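Local coordinates for protein alpha-1,2-mannosidase (Bacteroides thetaiotaomicron, PDB 2WW2) that hydrolyses alpha-mannosides as a calcium-dependent, inverting glycoside hydrolase of family GH92 from a human gut symbiont, at residues A[297-302]-A[325-330]; A[236-241]-A[301-306]. All coordinates share one frame; numbering follows the deposited sequence.

Interaction 1: residues A[297-302]-A[325-330]; sequences FPREFY and MYTDNG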
loop_
_atom_site.group_PDB
_atom_site.type_symbol
_atom_site.label_atom_id
_atom_site.label_comp_id
_atom_site.label_asym_id
_atom_site.label_seq_id
_atom_site.Cartn_x
_atom_site.Cartn_y
_atom_site.Cartn_z
ATOM N N PHE A 297 17.815 31.380 -6.212
ATOM C CA PHE A 297 18.905 30.995 -5.279
ATOM C C PHE A 297 20.059 30.371 -6.061
ATOM O O PHE A 297 19.852 29.850 -7.151
ATOM C CB PHE A 297 18.417 29.935 -4.272
ATOM C CG PHE A 297 17.242 30.365 -3.427
ATOM C CD1 PHE A 297 17.453 30.933 -2.172
ATOM C CD2 PHE A 297 15.943 30.162 -3.864
ATOM C CE1 PHE A 297 16.383 31.309 -1.362
ATOM C CE2 PHE A 297 14.846 30.542 -3.068
ATOM C CZ PHE A 297 15.069 31.119 -1.818
ATOM N N PRO A 298 21.289 30.432 -5.524
ATOM C CA PRO A 298 21.610 31.148 -4.290
ATOM C C PRO A 298 21.525 32.651 -4.516
ATOM O O PRO A 298 21.676 33.132 -5.654
ATOM C CB PRO A 298 23.062 30.727 -4.011
ATOM C CG PRO A 298 23.649 30.523 -5.413
ATOM C CD PRO A 298 22.486 29.842 -6.161
ATOM N N ARG A 299 21.315 33.409 -3.448
ATOM C CA ARG A 299 21.238 34.861 -3.584
ATOM C C ARG A 299 22.623 35.502 -3.582
ATOM O O ARG A 299 23.569 35.016 -2.919
ATOM C CB ARG A 299 20.390 35.484 -2.465
ATOM C CG ARG A 299 21.097 35.488 -1.083
ATOM C CD ARG A 299 20.190 36.138 -0.011
ATOM N NE ARG A 299 19.014 35.295 0.219
ATOM C CZ ARG A 299 17.831 35.467 -0.366
ATOM N NH1 ARG A 299 17.610 36.490 -1.197
ATOM N NH2 ARG A 299 16.850 34.621 -0.099
ATOM N N GLU A 300 22.748 36.587 -4.346
ATOM C CA GLU A 300 23.911 37.476 -4.242
ATOM C C GLU A 300 23.927 38.004 -2.807
ATOM O O GLU A 300 22.882 38.354 -2.267
ATOM C CB GLU A 300 23.779 38.642 -5.233
ATOM C CG GLU A 300 23.680 38.173 -6.694
ATOM C CD GLU A 300 23.154 39.232 -7.660
ATOM O OE1 GLU A 300 22.808 40.357 -7.223
ATOM O OE2 GLU A 300 23.063 38.913 -8.865
ATOM N N PHE A 301 25.104 38.032 -2.184
ATOM C CA PHE A 301 25.232 38.542 -0.822
ATOM C C PHE A 301 26.232 39.713 -0.785
ATOM O O PHE A 301 26.742 40.103 0.280
ATOM C CB PHE A 301 25.681 37.407 0.101
ATOM C CG PHE A 301 25.264 37.591 1.531
ATOM C CD1 PHE A 301 23.930 37.471 1.895
ATOM C CD2 PHE A 301 26.208 37.862 2.518
ATOM C CE1 PHE A 301 23.539 37.641 3.235
ATOM C CE2 PHE A 301 25.821 38.009 3.853
ATOM C CZ PHE A 301 24.471 37.908 4.200
ATOM N N TYR A 302 26.511 40.266 -1.961
ATOM C CA TYR A 302 27.403 41.407 -2.079
ATOM C C TYR A 302 26.615 42.665 -2.427
ATOM O O TYR A 302 25.419 42.610 -2.821
ATOM C CB TYR A 302 28.496 41.154 -3.129
ATOM C CG TYR A 302 27.983 40.771 -4.508
ATOM C CD1 TYR A 302 27.757 41.737 -5.487
ATOM C CD2 TYR A 302 27.730 39.445 -4.823
ATOM C CE1 TYR A 302 27.283 41.387 -6.746
ATOM C CE2 TYR A 302 27.258 39.082 -6.080
ATOM C CZ TYR A 302 27.045 40.053 -7.029
ATOM O OH TYR A 302 26.591 39.677 -8.264
ATOM N N MET A 325 30.142 37.248 -2.786
ATOM C CA MET A 325 29.709 36.208 -1.889
ATOM C C MET A 325 28.275 35.879 -2.291
ATOM O O MET A 325 27.537 36.770 -2.741
ATOM C CB MET A 325 29.786 36.687 -0.428
ATOM C CG MET A 325 29.339 35.632 0.600
ATOM S SD MET A 325 30.164 34.036 0.482
ATOM C CE MET A 325 31.899 34.494 0.769
ATOM N N TYR A 326 27.908 34.605 -2.180
ATOM C CA TYR A 326 26.513 34.153 -2.360
ATOM C C TYR A 326 26.146 33.336 -1.150
ATOM O O TYR A 326 27.021 32.825 -0.452
ATOM C CB TYR A 326 26.373 33.219 -3.584
ATOM C CG TYR A 326 26.316 33.948 -4.898
ATOM C CD1 TYR A 326 25.108 34.049 -5.605
ATOM C CD2 TYR A 326 27.455 34.564 -5.425
ATOM C CE1 TYR A 326 25.055 34.746 -6.812
ATOM C CE2 TYR A 326 27.408 35.258 -6.632
ATOM C CZ TYR A 326 26.206 35.330 -7.326
ATOM O OH TYR A 326 26.167 36.030 -8.516
ATOM N N THR A 327 24.857 33.114 -0.951
ATOM C CA THR A 327 24.461 32.207 0.107
ATOM C C THR A 327 23.040 31.697 -0.099
ATOM O O THR A 327 22.449 31.932 -1.150
ATOM C CB THR A 327 24.588 32.874 1.487
ATOM O OG1 THR A 327 24.389 31.868 2.483
ATOM C CG2 THR A 327 23.526 33.983 1.651
ATOM N N ASP A 328 22.519 30.993 0.908
ATOM C CA ASP A 328 21.200 30.380 0.860
ATOM C C ASP A 328 21.093 29.300 -0.194
ATOM O O ASP A 328 20.408 29.451 -1.208
ATOM C CB ASP A 328 20.126 31.448 0.716
ATOM C CG ASP A 328 20.001 32.267 1.982
ATOM O OD1 ASP A 328 19.996 31.638 3.068
ATOM O OD2 ASP A 328 19.953 33.509 1.893
ATOM N N ASN A 329 21.797 28.199 0.053
ATOM C CA ASN A 329 21.819 27.114 -0.900
ATOM C C ASN A 329 22.210 25.849 -0.187
ATOM O O ASN A 329 23.129 25.887 0.614
ATOM C CB ASN A 329 22.905 27.386 -1.962
ATOM C CG ASN A 329 22.396 27.151 -3.332
ATOM O OD1 ASN A 329 23.053 26.525 -4.169
ATOM N ND2 ASN A 329 21.184 27.660 -3.588
ATOM N N GLY A 330 21.514 24.751 -0.489
ATOM C CA GLY A 330 21.988 23.411 -0.146
ATOM C C GLY A 330 22.521 22.717 -1.395
ATOM O O GLY A 330 21.752 22.225 -2.228
HETATM O O HOH W 1 19.899 27.267 -6.040
HETATM O O HOH W 2 23.912 36.611 -9.663
#
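Y326 lays its ring under the backbone of E300, whose CA sits 4.1 Å from the centroid of the Y326 ring in a CH-pi contact nearer the ring's margin than its middle. The CG of E300 runs alongside the same ring, and Y302 turns its edge toward the Y326 face in an offset edge-to-face pair, planes at 63°. The backbones beneath are antiparallel neighbours in a five-stranded sheet: R299 and T327 form a hydrogen-bonded pair through both N-H groups, and F301 N reaches M325 O at 2.8 Å. D328 and N329 both face A371 of the next strand, a G1 beta bulge. P298, behind a cis peptide bond, presses its CB to 3.2 Å from T327 O.

On the side of the sheet where R299 and T327 point, the bend of the R299 chain at chi3 (67°) turns NE to D328 OD2, 2.6 Å away. This salt bridge lies in the guanidinium plane but meets the carboxylate oxygen on its anti side, 20° out of the carboxylate plane. One water joins E300 OE2 to Y326 OH, which R352 also binds. With OD2 held by R299 and Y77 and OD1 by S372, the D328 carboxylate is restrained in rotation.

Interaction 2: residues A[236-241]-A[301-306]; sequences SFISPE and FYEFDS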
loop_
_atom_site.group_PDB
_atom_site.type_symbol
_atom_site.label_atom_id
_atom_site.label_comp_id
_atom_site.label_asym_id
_atom_site.label_seq_id
_atom_site.Cartn_x
_atom_site.Cartn_y
_atom_site.Cartn_z
ATOM N N SER A 236 21.036 46.627 4.194
ATOM C CA SER A 236 22.422 46.231 3.955
ATOM C C SER A 236 22.853 45.292 5.077
ATOM O O SER A 236 22.371 45.413 6.206
ATOM C CB SER A 236 23.340 47.469 3.949
ATOM O OG SER A 236 24.701 47.088 3.825
ATOM N N PHE A 237 23.773 44.380 4.779
ATOM C CA PHE A 237 24.390 43.572 5.832
ATOM C C PHE A 237 25.700 44.188 6.316
ATOM O O PHE A 237 26.305 43.695 7.262
ATOM C CB PHE A 237 24.625 42.129 5.342
ATOM C CG PHE A 237 23.361 41.342 5.202
ATOM C CD1 PHE A 237 22.743 40.794 6.325
ATOM C CD2 PHE A 237 22.761 41.187 3.959
ATOM C CE1 PHE A 237 21.549 40.073 6.211
ATOM C CE2 PHE A 237 21.574 40.486 3.835
ATOM C CZ PHE A 237 20.967 39.925 4.977
ATOM N N ILE A 238 26.122 45.274 5.684
ATOM C CA ILE A 238 27.414 45.893 6.007
ATOM C C ILE A 238 27.301 46.970 7.077
ATOM O O ILE A 238 28.018 46.913 8.079
ATOM C CB ILE A 238 28.122 46.430 4.725
ATOM C CG1 ILE A 238 28.561 45.246 3.867
ATOM C CG2 ILE A 238 29.350 47.337 5.072
ATOM C CD1 ILE A 238 28.904 45.615 2.420
ATOM N N SER A 239 26.398 47.931 6.881
ATOM C CA SER A 239 26.264 49.060 7.803
ATOM C C SER A 239 25.058 49.928 7.444
ATOM O O SER A 239 24.537 49.844 6.329
ATOM C CB SER A 239 27.510 49.934 7.682
ATOM O OG SER A 239 27.447 50.657 6.451
ATOM N N PRO A 240 24.626 50.797 8.374
ATOM C CA PRO A 240 23.563 51.742 8.035
ATOM C C PRO A 240 23.946 52.668 6.884
ATOM O O PRO A 240 23.103 52.988 6.046
ATOM C CB PRO A 240 23.363 52.528 9.342
ATOM C CG PRO A 240 23.734 51.539 10.402
ATOM C CD PRO A 240 24.938 50.827 9.818
ATOM N N GLU A 241 25.212 53.082 6.833
ATOM C CA GLU A 241 25.705 53.876 5.704
ATOM C C GLU A 241 25.558 53.136 4.365
ATOM O O GLU A 241 25.162 53.725 3.361
ATOM C CB GLU A 241 27.172 54.277 5.939
ATOM C CG GLU A 241 27.358 55.244 7.120
ATOM C CD GLU A 241 27.035 54.618 8.497
ATOM O OE1 GLU A 241 27.235 53.386 8.699
ATOM O OE2 GLU A 241 26.591 55.384 9.391
ATOM N N PHE A 301 25.104 38.032 -2.184
ATOM C CA PHE A 301 25.232 38.542 -0.822
ATOM C C PHE A 301 26.232 39.713 -0.785
ATOM O O PHE A 301 26.742 40.103 0.280
ATOM C CB PHE A 301 25.681 37.407 0.101
ATOM C CG PHE A 301 25.264 37.591 1.531
ATOM C CD1 PHE A 301 23.930 37.471 1.895
ATOM C CD2 PHE A 301 26.208 37.862 2.518
ATOM C CE1 PHE A 301 23.539 37.641 3.235
ATOM C CE2 PHE A 301 25.821 38.009 3.853
ATOM C CZ PHE A 301 24.471 37.908 4.200
ATOM N N TYR A 302 26.511 40.266 -1.961
ATOM C CA TYR A 302 27.403 41.407 -2.079
ATOM C C TYR A 302 26.615 42.665 -2.427
ATOM O O TYR A 302 25.419 42.610 -2.821
ATOM C CB TYR A 302 28.496 41.154 -3.129
ATOM C CG TYR A 302 27.983 40.771 -4.508
ATOM C CD1 TYR A 302 27.757 41.737 -5.487
ATOM C CD2 TYR A 302 27.730 39.445 -4.823
ATOM C CE1 TYR A 302 27.283 41.387 -6.746
ATOM C CE2 TYR A 302 27.258 39.082 -6.080
ATOM C CZ TYR A 302 27.045 40.053 -7.029
ATOM O OH TYR A 302 26.591 39.677 -8.264
ATOM N N GLU A 303 27.302 43.786 -2.298
ATOM C CA GLU A 303 26.713 45.099 -2.416
ATOM C C GLU A 303 27.736 45.974 -3.137
ATOM O O GLU A 303 28.903 45.595 -3.275
ATOM C CB GLU A 303 26.396 45.635 -1.002
ATOM C CG GLU A 303 25.683 44.571 -0.130
ATOM C CD GLU A 303 25.188 45.088 1.218
ATOM O OE1 GLU A 303 24.725 46.239 1.296
ATOM O OE2 GLU A 303 25.233 44.315 2.195
ATOM N N PHE A 304 27.308 47.128 -3.622
ATOM C CA PHE A 304 28.242 48.010 -4.302
ATOM C C PHE A 304 28.470 49.252 -3.475
ATOM O O PHE A 304 27.537 50.002 -3.202
ATOM C CB PHE A 304 27.744 48.350 -5.701
ATOM C CG PHE A 304 27.685 47.158 -6.612
ATOM C CD1 PHE A 304 28.837 46.699 -7.238
ATOM C CD2 PHE A 304 26.489 46.495 -6.835
ATOM C CE1 PHE A 304 28.795 45.601 -8.077
ATOM C CE2 PHE A 304 26.433 45.388 -7.666
ATOM C CZ PHE A 304 27.605 44.940 -8.290
ATOM N N ASP A 305 29.724 49.460 -3.091
ATOM C CA ASP A 305 30.077 50.547 -2.187
ATOM C C ASP A 305 29.993 51.925 -2.858
ATOM O O ASP A 305 29.519 52.035 -3.983
ATOM C CB ASP A 305 31.467 50.296 -1.592
ATOM C CG ASP A 305 32.594 50.448 -2.613
ATOM O OD1 ASP A 305 32.367 50.897 -3.758
ATOM O OD2 ASP A 305 33.731 50.101 -2.253
ATOM N N SER A 306 30.440 52.973 -2.169
ATOM C CA SER A 306 30.321 54.338 -2.718
ATOM C C SER A 306 31.117 54.525 -4.009
ATOM O O SER A 306 30.785 55.387 -4.817
ATOM C CB SER A 306 30.714 55.405 -1.693
ATOM O OG SER A 306 32.060 55.248 -1.293
#
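E303 reaches from strand 299-304 to an ST turn at 236-238, where the chain leaves strand 229-236 and heads for helix 240-250. The E303 CB points toward that turn, and CG stands anti to the carbonyl carbon (chi1 -47°), from where an extended chain carries CD over to the turn. CD comes within 3.9 Å of I238 CD1, the two side chains running past one another head to tail. At the tip the carboxylate splits its work. OE1 accepts from S236 OG at 2.7 Å, on its syn side and 19° out of the carboxylate plane, and takes a second hydrogen bond from N246 of helix 240-250. OE2 offers its syn lone pair to F237 N, 3.0 Å away, in a fairly straight bond of 158°.

S236 OG is used twice: it gives its proton to E303 and accepts the backbone N-H of I238, which closes the ST turn. One buried acid therefore grips the turn by both a hydroxyl and a main-chain amide, a pairing consistent with a charged carboxylate.

Beside this polar grip, F237 and F301 form an offset stack with planes at 29° and the two side chains set roughly perpendicular. F237 also meets H68, and Y313 of strand 310-313 touches its side chain. The overlap is specific: F301 CZ rides over the centre of the F237 ring, while F301 CE1 approaches F237 CE2 to 3.5 Å.

How the interactions relate
Both contacts are buried and share strand 299-304, but they use it differently. Interaction 1 lies nearer the middle of the molecule and is strand pairing inside one sheet of the catalytic domain, where main-chain bonds set the register and side chains add aromatic contacts and an ion pair. Interaction 2, some 15 Å away between centres and farther out, buries less surface and involves no bond between two main chains; a carboxylate and a pair of rings bring the end of strand 229-236 and its turn against that sheet. F301 serves both: its backbone N and the near part of its side chain belong to interaction 1, while CE1 and CZ at the far end of the ring belong to interaction 2.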